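BH0236 protein (Bacillus halodurans, PDB 5T7A) contains the family 56 carbohydrate-binding module crystallised here, which probably binds beta-1,3-glucan and probably supports its hydrolysis. Local coordinates at residues Val47-Ala52 with Tyr98-Glu103. Numbering follows the deposited sequence.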
ATOM      1  N   VAL A  47      -0.884  11.006   0.834  1.00 10.14           N
ATOM      2  CA  VAL A  47      -0.158  10.149  -0.128  1.00  9.66           C
ATOM      3  C   VAL A  47      -1.090   9.045  -0.431  1.00  9.80           C
ATOM      4  O   VAL A  47      -2.043   8.743   0.351  1.00 10.20           O
ATOM      5  CB  VAL A  47       1.187   9.570   0.399  1.00 10.06           C
ATOM      6  CG1 VAL A  47       2.084  10.689   0.961  1.00 11.21           C
ATOM      7  CG2 VAL A  47       0.978   8.531   1.480  1.00 11.54           C
ATOM      8  N   THR A  48      -0.831   8.338  -1.552  1.00  9.53           N
ATOM      9  CA  THR A  48      -1.621   7.157  -1.891  1.00 10.02           C
ATOM     10  C   THR A  48      -0.745   5.929  -1.875  1.00  9.78           C
ATOM     11  O   THR A  48       0.250   5.870  -2.569  1.00 10.52           O
ATOM     12  CB  THR A  48      -2.304   7.289  -3.251  1.00 11.81           C
ATOM     13  OG1 THR A  48      -3.278   8.361  -3.162  1.00 13.35           O
ATOM     14  CG2 THR A  48      -3.015   5.979  -3.625  1.00 13.58           C
ATOM     15  N   ILE A  49      -1.123   4.947  -1.070  1.00  8.78           N
ATOM     16  CA  ILE A  49      -0.501   3.598  -1.176  1.00  8.76           C
ATOM     17  C   ILE A  49      -1.176   2.898  -2.316  1.00  8.78           C
ATOM     18  O   ILE A  49      -2.433   2.810  -2.366  1.00  8.36           O
ATOM     19  CB  ILE A  49      -0.698   2.748   0.088  1.00  9.02           C
ATOM     20  CG1 ILE A  49      -0.107   3.464   1.327  1.00  8.80           C
ATOM     21  CG2 ILE A  49       0.003   1.398  -0.059  1.00  8.97           C
ATOM     22  CD1 ILE A  49      -0.467   2.822   2.643  1.00  9.36           C
ATOM     23  N   PHE A  50      -0.371   2.351  -3.241  1.00  7.92           N
ATOM     24  CA  PHE A  50      -0.949   1.657  -4.382  1.00  8.45           C
ATOM     25  C   PHE A  50      -0.390   0.255  -4.457  1.00  7.78           C
ATOM     26  O   PHE A  50       0.720  -0.022  -4.054  1.00  8.18           O
ATOM     27  CB  PHE A  50      -0.723   2.361  -5.694  1.00  7.95           C
ATOM     28  CG  PHE A  50       0.693   2.275  -6.227  1.00  8.16           C
ATOM     29  CD1 PHE A  50       1.667   3.157  -5.760  1.00  7.95           C
ATOM     30  CD2 PHE A  50       1.062   1.311  -7.153  1.00  8.71           C
ATOM     31  CE1 PHE A  50       2.959   3.111  -6.269  1.00  8.43           C
ATOM     32  CE2 PHE A  50       2.372   1.222  -7.654  1.00  8.56           C
ATOM     33  CZ  PHE A  50       3.322   2.130  -7.228  1.00  8.07           C
ATOM     34  N   PHE A  51      -1.182  -0.605  -5.060  1.00  7.34           N
ATOM     35  CA  PHE A  51      -0.827  -2.034  -5.292  1.00  7.17           C
ATOM     36  C   PHE A  51      -1.404  -2.444  -6.650  1.00  7.33           C
ATOM     37  O   PHE A  51      -2.618  -2.383  -6.875  1.00  8.14           O
ATOM     38  CB  PHE A  51      -1.403  -2.885  -4.162  1.00  7.23           C
ATOM     39  CG  PHE A  51      -0.978  -4.355  -4.208  1.00  7.53           C
ATOM     40  CD1 PHE A  51       0.151  -4.766  -3.518  1.00  7.43           C
ATOM     41  CD2 PHE A  51      -1.681  -5.278  -4.978  1.00  7.92           C
ATOM     42  CE1 PHE A  51       0.588  -6.084  -3.552  1.00  8.35           C
ATOM     43  CE2 PHE A  51      -1.263  -6.561  -5.010  1.00  8.46           C
ATOM     44  CZ  PHE A  51      -0.143  -6.969  -4.338  1.00  8.29           C
ATOM     45  N   ALA A  52      -0.530  -2.755  -7.590  1.00  7.46           N
ATOM     46  CA  ALA A  52      -0.908  -3.006  -8.988  1.00  7.47           C
ATOM     47  C   ALA A  52      -0.470  -4.428  -9.329  1.00  7.83           C
ATOM     48  O   ALA A  52       0.672  -4.684  -9.756  1.00  7.88           O
ATOM     49  CB  ALA A  52      -0.229  -1.973  -9.903  1.00  7.64           C
ATOM     50  N   TYR A  98       4.116  -0.293   5.652  1.00  9.09           N
ATOM     51  CA  TYR A  98       2.941  -0.833   5.004  1.00  9.03           C
ATOM     52  C   TYR A  98       3.271  -2.168   4.388  1.00  9.22           C
ATOM     53  O   TYR A  98       4.387  -2.423   3.941  1.00 10.23           O
ATOM     54  CB  TYR A  98       2.382   0.110   3.946  1.00  9.65           C
ATOM     55  CG  TYR A  98       3.333   0.486   2.842  1.00  9.05           C
ATOM     56  CD1 TYR A  98       4.290   1.489   3.031  1.00  9.14           C
ATOM     57  CD2 TYR A  98       3.259  -0.090   1.584  1.00  8.23           C
ATOM     58  CE1 TYR A  98       5.159   1.844   2.045  1.00  8.74           C
ATOM     59  CE2 TYR A  98       4.106   0.247   0.599  1.00  8.24           C
ATOM     60  CZ  TYR A  98       5.053   1.202   0.783  1.00  8.72           C
ATOM     61  OH  TYR A  98       5.908   1.530  -0.242  1.00  9.62           O
ATOM     62  N   SER A  99       2.290  -3.073   4.482  1.00  9.25           N
ATOM     63  CA  SER A  99       2.397  -4.411   3.870  0.58  9.01           C
ATOM     64  C   SER A  99       1.061  -4.754   3.285  1.00  8.84           C
ATOM     65  O   SER A  99       0.076  -4.032   3.538  1.00  9.16           O
ATOM     66  CB  SER A  99       2.791  -5.435   4.879  0.58  8.88           C
ATOM     67  OG  SER A  99       1.875  -5.437   5.974  0.58  9.04           O
ATOM     68  N   PHE A 100       1.020  -5.799   2.463  1.00  7.63           N
ATOM     69  CA  PHE A 100      -0.200  -6.176   1.792  1.00  7.64           C
ATOM     70  C   PHE A 100      -0.559  -7.620   1.986  1.00  7.93           C
ATOM     71  O   PHE A 100       0.329  -8.481   2.059  1.00  9.05           O
ATOM     72  CB  PHE A 100      -0.089  -5.917   0.273  1.00  7.19           C
ATOM     73  CG  PHE A 100       0.323  -4.495  -0.056  1.00  7.35           C
ATOM     74  CD1 PHE A 100      -0.607  -3.501  -0.197  1.00  7.30           C
ATOM     75  CD2 PHE A 100       1.682  -4.183  -0.210  1.00  7.37           C
ATOM     76  CE1 PHE A 100      -0.207  -2.186  -0.516  1.00  7.10           C
ATOM     77  CE2 PHE A 100       2.054  -2.922  -0.499  1.00  7.43           C
ATOM     78  CZ  PHE A 100       1.138  -1.898  -0.647  1.00  7.00           C
ATOM     79  N   THR A 101      -1.864  -7.880   1.918  1.00  8.22           N
ATOM     80  CA  THR A 101      -2.341  -9.246   1.756  1.00  8.88           C
ATOM     81  C   THR A 101      -3.180  -9.196   0.476  1.00  8.73           C
ATOM     82  O   THR A 101      -4.170  -8.466   0.436  1.00  8.85           O
ATOM     83  CB  THR A 101      -3.136  -9.729   2.991  1.00  9.88           C
ATOM     84  OG1 THR A 101      -2.280  -9.789   4.138  1.00 10.80           O
ATOM     85  CG2 THR A 101      -3.728 -11.105   2.729  1.00 10.05           C
ATOM     86  N   TYR A 102      -2.788  -9.992  -0.518  1.00  8.46           N
ATOM     87  CA  TYR A 102      -3.432  -9.978  -1.806  1.00  8.67           C
ATOM     88  C   TYR A 102      -3.864 -11.345  -2.238  1.00  9.33           C
ATOM     89  O   TYR A 102      -3.215 -12.330  -2.008  1.00  9.06           O
ATOM     90  CB  TYR A 102      -2.513  -9.404  -2.885  1.00  8.37           C
ATOM     91  CG  TYR A 102      -1.241 -10.096  -3.110  1.00  8.19           C
ATOM     92  CD1 TYR A 102      -0.125  -9.866  -2.327  1.00  8.19           C
ATOM     93  CD2 TYR A 102      -1.103 -10.972  -4.222  1.00  8.94           C
ATOM     94  CE1 TYR A 102       1.073 -10.531  -2.606  1.00  7.71           C
ATOM     95  CE2 TYR A 102       0.074 -11.611  -4.493  1.00  8.08           C
ATOM     96  CZ  TYR A 102       1.188 -11.384  -3.708  1.00  7.92           C
ATOM     97  OH  TYR A 102       2.370 -12.019  -3.956  1.00  8.48           O
ATOM     98  N   GLU A 103      -5.011 -11.378  -2.881  1.00 10.36           N
ATOM     99  CA  GLU A 103      -5.526 -12.642  -3.409  1.00  9.69           C
ATOM    100  C   GLU A 103      -4.903 -12.843  -4.821  1.00  9.91           C
ATOM    101  O   GLU A 103      -4.679 -11.877  -5.596  1.00 10.12           O
ATOM    102  CB  GLU A 103      -7.012 -12.531  -3.500  1.00 10.16           C
ATOM    103  CG  GLU A 103      -7.731 -13.822  -3.869  1.00  9.81           C
ATOM    104  CD  GLU A 103      -7.924 -14.011  -5.346  1.00 11.76           C
ATOM    105  OE1 GLU A 103      -7.712 -13.092  -6.173  1.00 11.21           O
ATOM    106  OE2 GLU A 103      -8.316 -15.164  -5.703  1.00 13.24           O
TER
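Phe51 reaches across to Phe100 and Tyr102, touching both rings at once. Its CD1 sits over one face of the Phe100 ring, 3.5 Å from Phe100 CG, with the two planes inclined at 46°. At the far end of the Phe51 ring, CZ lies over a face of Tyr102, 3.5 Å from Tyr102 CD1, and the tilt there is 38°. Phe51 extends this far because its CG is anti to the backbone N (chi1 -174°), which carries the ring across the gap and over the CG side of the Phe100 ring. Ile49 fills the neighbouring position: its CG2 meets the edge of Phe100, 3.5 Å from Phe100 CZ, and also touches Tyr98, 3.9 Å from Tyr98 CD2. Around this buried, apolar contact, Tyr35 stacks on Phe51, Val62 and Ala37 pack against Phe100, and Leu64 and Val87 against Ile49. Tyr102 OH is hydrogen-bonded to Asp34. The segment axes pass 9.4 Å apart, a spacing too wide for paired strands but right for layers meeting through side chains. Residues alternating along strands 46-53 and 95-103 thus build the aromatic core between the facing layers of a beta-sandwich, the fold common among carbohydrate-binding modules.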